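Local coordinates for uncharacterized protein (Bacteroides thetaiotaomicron VPI-5482, PDB 3KNY) that is of unknown function but folds into two domains and is probably made as a lipoprotein, at residues D32-S35 and E36-P40; E81-K85 and G86-K90. All coordinates share one frame; numbering follows the deposited sequence.

Contact 1 of 2, residues D32-S35 and E36-P40; sequences DWVS and EKVTP
Glu36 folds back on Trp33 by way of the backbone: its N donates to Trp33 O over 3.2 Å, with a fairly straight N-H...O angle of 160°. One residue further on, Lys37 N repeats the three-residue step with a bond to Val34 O at 2.7 Å, the pattern of a 3-10 turn. Ser35 serves the preceding step twice. With chi1 at 69° its side chain hangs between N and the carbonyl carbon of its own backbone, a position from which Ser35 OG donates to Asp32 O at 2.9 Å, in the carbonyl plane; Asp32 O also accepts from Ser35 N. Trp33 adds the apolar part. Lys37 CG meets the edge of the indole near its plane, 4.1 Å from Trp33 CZ3, and Val34 CG2 sits over the centre of one ring face. Tyr57, Leu60 and Lys61 also touch the indole. Beyond the turn, Thr39 is the N-cap of helix 40-49: its side chain caps a backbone N just beyond this stretch, and its own N donates to Glu42 OE1. The chemistry implies a surface turn fixed chiefly by main-chain bonds and one serine hydroxyl, with the indole edge and the lysine chain packed alongside.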
ATOM      1  N   ASP A  32      15.468  -7.503   7.115  1.00 37.52           N
ATOM      2  CA  ASP A  32      16.371  -7.527   8.237  1.00 37.85           C
ATOM      3  C   ASP A  32      16.606  -6.131   8.806  1.00 38.12           C
ATOM      4  O   ASP A  32      16.463  -5.915  10.008  1.00 38.51           O
ATOM      5  CB  ASP A  32      17.718  -8.153   7.882  1.00 37.99           C
ATOM      6  CG  ASP A  32      18.606  -8.320   9.112  1.00 40.14           C
ATOM      7  OD1 ASP A  32      18.100  -8.833  10.128  1.00 36.57           O
ATOM      8  OD2 ASP A  32      19.789  -7.916   9.092  1.00 42.26           O
ATOM      9  N   TRP A  33      16.935  -5.174   7.946  1.00 37.93           N
ATOM     10  CA  TRP A  33      17.283  -3.840   8.423  1.00 38.66           C
ATOM     11  C   TRP A  33      16.265  -3.231   9.402  1.00 39.66           C
ATOM     12  O   TRP A  33      16.628  -2.423  10.271  1.00 38.51           O
ATOM     13  CB  TRP A  33      17.530  -2.901   7.241  1.00 38.26           C
ATOM     14  CG  TRP A  33      16.321  -2.528   6.496  1.00 42.44           C
ATOM     15  CD1 TRP A  33      15.819  -3.143   5.397  1.00 43.07           C
ATOM     16  CD2 TRP A  33      15.450  -1.428   6.779  1.00 48.32           C
ATOM     17  NE1 TRP A  33      14.681  -2.502   4.980  1.00 40.85           N
ATOM     18  CE2 TRP A  33      14.433  -1.445   5.811  1.00 40.81           C
ATOM     19  CE3 TRP A  33      15.429  -0.432   7.764  1.00 52.09           C
ATOM     20  CZ2 TRP A  33      13.408  -0.507   5.791  1.00 45.28           C
ATOM     21  CZ3 TRP A  33      14.399   0.506   7.744  1.00 53.60           C
ATOM     22  CH2 TRP A  33      13.405   0.459   6.762  1.00 49.95           C
ATOM     23  N   VAL A  34      14.995  -3.612   9.255  1.00 41.44           N
ATOM     24  CA  VAL A  34      13.925  -3.076  10.102  1.00 41.94           C
ATOM     25  C   VAL A  34      14.173  -3.336  11.581  1.00 42.92           C
ATOM     26  O   VAL A  34      13.994  -2.442  12.411  1.00 43.46           O
ATOM     27  CB  VAL A  34      12.534  -3.637   9.704  1.00 41.60           C
ATOM     28  CG1 VAL A  34      11.504  -3.329  10.769  1.00 37.81           C
ATOM     29  CG2 VAL A  34      12.108  -3.047   8.400  1.00 39.45           C
ATOM     30  N   SER A  35      14.625  -4.550  11.896  1.00 43.83           N
ATOM     31  CA  SER A  35      14.828  -4.974  13.287  1.00 42.83           C
ATOM     32  C   SER A  35      15.819  -4.121  14.056  1.00 43.12           C
ATOM     33  O   SER A  35      15.978  -4.310  15.256  1.00 46.44           O
ATOM     34  CB  SER A  35      15.259  -6.449  13.362  1.00 42.42           C
ATOM     35  OG  SER A  35      16.566  -6.657  12.851  1.00 39.76           O
ATOM     36  N   GLU A  36      16.512  -3.214  13.375  1.00 42.27           N
ATOM     37  CA  GLU A  36      17.456  -2.321  14.037  1.00 41.58           C
ATOM     38  C   GLU A  36      16.844  -0.975  14.311  1.00 40.31           C
ATOM     39  O   GLU A  36      17.467  -0.127  14.941  1.00 41.46           O
ATOM     40  CB  GLU A  36      18.705  -2.139  13.196  1.00 41.60           C
ATOM     41  CG  GLU A  36      19.795  -3.121  13.532  1.00 46.67           C
ATOM     42  CD  GLU A  36      20.942  -3.011  12.568  1.00 50.81           C
ATOM     43  OE1 GLU A  36      20.680  -2.898  11.348  1.00 53.23           O
ATOM     44  OE2 GLU A  36      22.100  -3.033  13.025  1.00 52.15           O
ATOM     45  N   LYS A  37      15.610  -0.792  13.867  1.00 39.26           N
ATOM     46  CA  LYS A  37      14.947   0.493  13.941  1.00 37.43           C
ATOM     47  C   LYS A  37      13.737   0.474  14.872  1.00 35.38           C
ATOM     48  O   LYS A  37      13.055   1.485  15.012  1.00 33.43           O
ATOM     49  CB  LYS A  37      14.515   0.873  12.537  1.00 39.17           C
ATOM     50  CG  LYS A  37      15.678   1.126  11.581  1.00 41.85           C
ATOM     51  CD  LYS A  37      16.205   2.537  11.740  1.00 44.78           C
ATOM     52  CE  LYS A  37      16.778   3.071  10.443  1.00 46.96           C
ATOM     53  NZ  LYS A  37      16.850   4.554  10.484  1.00 48.95           N
ATOM     54  N   VAL A  38      13.485  -0.656  15.531  1.00 34.42           N
ATOM     55  CA  VAL A  38      12.309  -0.800  16.389  1.00 32.96           C
ATOM     56  C   VAL A  38      12.629  -1.604  17.671  1.00 34.54           C
ATOM     57  O   VAL A  38      13.656  -2.274  17.747  1.00 34.24           O
ATOM     58  CB  VAL A  38      11.174  -1.472  15.594  1.00 32.42           C
ATOM     59  CG1 VAL A  38      10.814  -0.625  14.377  1.00 28.55           C
ATOM     60  CG2 VAL A  38      11.580  -2.882  15.148  1.00 28.40           C
ATOM     61  N   THR A  39      11.753  -1.506  18.674  1.00 35.14           N
ATOM     62  CA  THR A  39      11.859  -2.291  19.909  1.00 34.80           C
ATOM     63  C   THR A  39      11.205  -3.671  19.687  1.00 34.84           C
ATOM     64  O   THR A  39      10.324  -3.802  18.845  1.00 35.42           O
ATOM     65  CB  THR A  39      11.141  -1.578  21.113  1.00 35.85           C
ATOM     66  OG1 THR A  39       9.714  -1.688  20.980  1.00 35.87           O
ATOM     67  CG2 THR A  39      11.528  -0.101  21.212  1.00 34.73           C
ATOM     68  N   PRO A  40      11.627  -4.710  20.439  1.00 35.08           N
ATOM     69  CA  PRO A  40      10.937  -5.998  20.344  1.00 34.21           C
ATOM     70  C   PRO A  40       9.414  -5.905  20.409  1.00 34.12           C
ATOM     71  O   PRO A  40       8.743  -6.643  19.696  1.00 33.84           O
ATOM     72  CB  PRO A  40      11.461  -6.761  21.564  1.00 32.82           C
ATOM     73  CG  PRO A  40      12.830  -6.265  21.728  1.00 33.51           C
ATOM     74  CD  PRO A  40      12.850  -4.827  21.255  1.00 35.37           C
TER

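Contact 2 of 2, residues E81-K85 and G86-K90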
ATOM      1  N   GLU A  81      -4.982  -6.075  17.260  1.00 39.71           N
ATOM      2  CA  GLU A  81      -6.046  -6.550  18.113  1.00 42.93           C
ATOM      3  C   GLU A  81      -7.153  -7.216  17.311  1.00 42.68           C
ATOM      4  O   GLU A  81      -7.695  -8.239  17.732  1.00 41.08           O
ATOM      5  CB  GLU A  81      -6.615  -5.409  18.951  1.00 45.29           C
ATOM      6  CG  GLU A  81      -7.785  -5.834  19.845  1.00 52.74           C
ATOM      7  CD  GLU A  81      -7.803  -5.114  21.174  1.00 63.00           C
ATOM      8  OE1 GLU A  81      -6.954  -4.212  21.378  1.00 67.69           O
ATOM      9  OE2 GLU A  81      -8.657  -5.470  22.024  1.00 71.78           O
ATOM     10  N   ARG A  82      -7.481  -6.644  16.157  1.00 43.57           N
ATOM     11  CA  ARG A  82      -8.508  -7.226  15.299  1.00 45.03           C
ATOM     12  C   ARG A  82      -8.028  -8.482  14.610  1.00 43.79           C
ATOM     13  O   ARG A  82      -8.810  -9.407  14.409  1.00 45.08           O
ATOM     14  CB  ARG A  82      -8.973  -6.208  14.277  1.00 47.90           C
ATOM     15  CG  ARG A  82      -9.631  -5.049  14.954  1.00 50.76           C
ATOM     16  CD  ARG A  82      -9.463  -3.761  14.210  1.00 55.26           C
ATOM     17  NE  ARG A  82     -10.230  -2.749  14.915  1.00 58.49           N
ATOM     18  CZ  ARG A  82     -11.549  -2.610  14.817  1.00 56.88           C
ATOM     19  NH1 ARG A  82     -12.265  -3.395  14.020  1.00 56.28           N
ATOM     20  NH2 ARG A  82     -12.159  -1.670  15.516  1.00 59.30           N
ATOM     21  N   ILE A  83      -6.746  -8.514  14.250  1.00 43.03           N
ATOM     22  CA  ILE A  83      -6.152  -9.716  13.667  1.00 41.31           C
ATOM     23  C   ILE A  83      -6.218 -10.786  14.733  1.00 41.14           C
ATOM     24  O   ILE A  83      -6.711 -11.864  14.468  1.00 41.33           O
ATOM     25  CB  ILE A  83      -4.688  -9.514  13.179  1.00 41.00           C
ATOM     26  CG1 ILE A  83      -4.647  -8.462  12.058  1.00 37.57           C
ATOM     27  CG2 ILE A  83      -4.113 -10.828  12.683  1.00 31.16           C
ATOM     28  CD1 ILE A  83      -3.253  -8.148  11.487  1.00 31.34           C
ATOM     29  N   GLU A  84      -5.770 -10.467  15.944  1.00 42.94           N
ATOM     30  CA  GLU A  84      -5.797 -11.432  17.064  1.00 44.77           C
ATOM     31  C   GLU A  84      -7.218 -11.873  17.429  1.00 46.62           C
ATOM     32  O   GLU A  84      -7.444 -13.048  17.716  1.00 45.84           O
ATOM     33  CB  GLU A  84      -5.079 -10.880  18.305  1.00 43.83           C
ATOM     34  CG  GLU A  84      -3.565 -10.974  18.233  1.00 46.50           C
ATOM     35  CD  GLU A  84      -2.848 -10.107  19.271  1.00 52.85           C
ATOM     36  OE1 GLU A  84      -3.421  -9.857  20.359  1.00 51.43           O
ATOM     37  OE2 GLU A  84      -1.697  -9.679  18.992  1.00 56.47           O
ATOM     38  N   LYS A  85      -8.175 -10.943  17.388  1.00 48.83           N
ATOM     39  CA  LYS A  85      -9.580 -11.252  17.720  1.00 49.93           C
ATOM     40  C   LYS A  85     -10.325 -12.074  16.670  1.00 48.84           C
ATOM     41  O   LYS A  85     -11.506 -12.333  16.844  1.00 48.41           O
ATOM     42  CB  LYS A  85     -10.363  -9.960  18.037  1.00 50.49           C
ATOM     43  CG  LYS A  85     -10.076  -9.479  19.447  1.00 57.32           C
ATOM     44  CD  LYS A  85     -10.707  -8.151  19.812  1.00 64.11           C
ATOM     45  CE  LYS A  85     -10.416  -7.865  21.291  1.00 65.31           C
ATOM     46  NZ  LYS A  85     -10.874  -6.518  21.718  1.00 69.03           N
ATOM     47  N   GLY A  86      -9.648 -12.485  15.597  1.00 48.61           N
ATOM     48  CA  GLY A  86     -10.265 -13.278  14.527  1.00 49.15           C
ATOM     49  C   GLY A  86     -10.997 -12.442  13.483  1.00 50.04           C
ATOM     50  O   GLY A  86     -11.585 -12.975  12.542  1.00 50.50           O
ATOM     51  N   GLN A  87     -10.906 -11.126  13.612  1.00 49.72           N
ATOM     52  CA  GLN A  87     -11.726 -10.219  12.833  1.00 49.64           C
ATOM     53  C   GLN A  87     -11.140  -9.820  11.485  1.00 48.76           C
ATOM     54  O   GLN A  87     -11.881  -9.639  10.532  1.00 51.25           O
ATOM     55  CB  GLN A  87     -11.968  -8.992  13.671  1.00 51.37           C
ATOM     56  CG  GLN A  87     -12.846  -7.977  13.054  1.00 54.98           C
ATOM     57  CD  GLN A  87     -13.042  -6.807  13.993  1.00 65.77           C
ATOM     58  OE1 GLN A  87     -13.186  -5.671  13.536  1.00 73.00           O
ATOM     59  NE2 GLN A  87     -13.028  -7.068  15.319  1.00 54.44           N
ATOM     60  N   ILE A  88      -9.826  -9.624  11.412  1.00 45.92           N
ATOM     61  CA  ILE A  88      -9.131  -9.451  10.132  1.00 41.33           C
ATOM     62  C   ILE A  88      -8.397 -10.771   9.941  1.00 41.86           C
ATOM     63  O   ILE A  88      -7.207 -10.891  10.233  1.00 41.96           O
ATOM     64  CB  ILE A  88      -8.134  -8.278  10.147  1.00 40.03           C
ATOM     65  CG1 ILE A  88      -8.873  -6.968  10.400  1.00 36.69           C
ATOM     66  CG2 ILE A  88      -7.348  -8.217   8.827  1.00 32.61           C
ATOM     67  CD1 ILE A  88      -7.997  -5.839  10.889  1.00 37.06           C
ATOM     68  N   ASN A  89      -9.149 -11.771   9.494  1.00 41.76           N
ATOM     69  CA  ASN A  89      -8.663 -13.141   9.335  1.00 41.35           C
ATOM     70  C   ASN A  89      -8.081 -13.506   7.935  1.00 40.74           C
ATOM     71  O   ASN A  89      -7.586 -14.615   7.751  1.00 42.33           O
ATOM     72  CB  ASN A  89      -9.798 -14.098   9.707  1.00 39.91           C
ATOM     73  CG  ASN A  89     -10.989 -13.992   8.753  1.00 44.74           C
ATOM     74  OD1 ASN A  89     -11.161 -12.984   8.072  1.00 56.08           O
ATOM     75  ND2 ASN A  89     -11.803 -15.041   8.689  1.00 44.41           N
ATOM     76  N   LYS A  90      -8.127 -12.588   6.969  1.00 39.26           N
ATOM     77  CA  LYS A  90      -7.660 -12.849   5.590  1.00 38.40           C
ATOM     78  C   LYS A  90      -6.649 -11.833   5.074  1.00 34.17           C
ATOM     79  O   LYS A  90      -6.571 -10.713   5.562  1.00 34.46           O
ATOM     80  CB  LYS A  90      -8.836 -12.793   4.611  1.00 39.22           C
ATOM     81  CG  LYS A  90      -9.767 -13.978   4.630  1.00 48.42           C
ATOM     82  CD  LYS A  90     -10.967 -13.757   3.674  1.00 56.99           C
ATOM     83  CE  LYS A  90     -12.138 -13.015   4.353  1.00 60.79           C
ATOM     84  NZ  LYS A  90     -12.800 -13.806   5.458  1.00 63.65           N
TER
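Arg82 O is gripped by two backbone donors, Gln87 N at 2.8 Å and Ile88 N at 3.2 Å. The first lies nearly in line with the carbonyl bond (C=O...N 168°), whereas the second comes from well above the carbonyl plane. Gly86 N adds a bond to Ile83 O of 3.2 Å. The pair from Gln87 and Gly86, with positive phi at Gly86 (84°), is the signature of a Schellman motif, here ending helix 66-84. The positive phi by itself favours glycine at this position.

Over this backbone frame the side chains of Arg82 and Gln87 lie side by side and point the same way, their guanidinium and amide planes 79° apart. Gln87 OE1 faces the guanidinium edge near NH1, but the angle is too poor for a hydrogen bond. With its CG anti to the backbone N, Gln87 starts an extended chain that carries the amide along the arginine. On the apolar side Ile88 CD1 packs against Arg82 CB at 3.5 Å, and Ile88 CB meets Ile83 CG1 at 4.0 Å. Arg82 NE has a bond to Asn78 OD1 one turn back, and Lys85 NZ forms a salt bridge with Glu81 OE2. An alanine in place of Arg82 is likely to leave Asn78 OD1 without this donor and the Gln87 amide without the chain it lies along, free to turn. Ile88 O, meanwhile, receives Arg52 NE.

The chemistry implies a helix end in which main-chain N-H groups past the last turn satisfy carbonyls of that turn, while two buried isoleucines fasten the outgoing chain to the helix.

In the fold
Contact 1 comes first along the chain; the centres of the two are 24 Å apart, and even their nearest atoms stay about 11 Å from each other. They illustrate the two ends of helical structure: residues 32-40 lead into the start of helix 40-49, while 81-90 mark the finish of helix 66-84. Helix 40-49 is their common neighbour, since Ser35 and Val38 reach Tyr43 near its start, and Ile83 and Glu84 reach Thr48 near its end. The chain leaving contact 2 enters strand 93-97, which pairs with 53-55 and 204-217 in the mixed sheet. The two local turns thus lie at a helix start and a helix end, the second leading on into the mixed sheet.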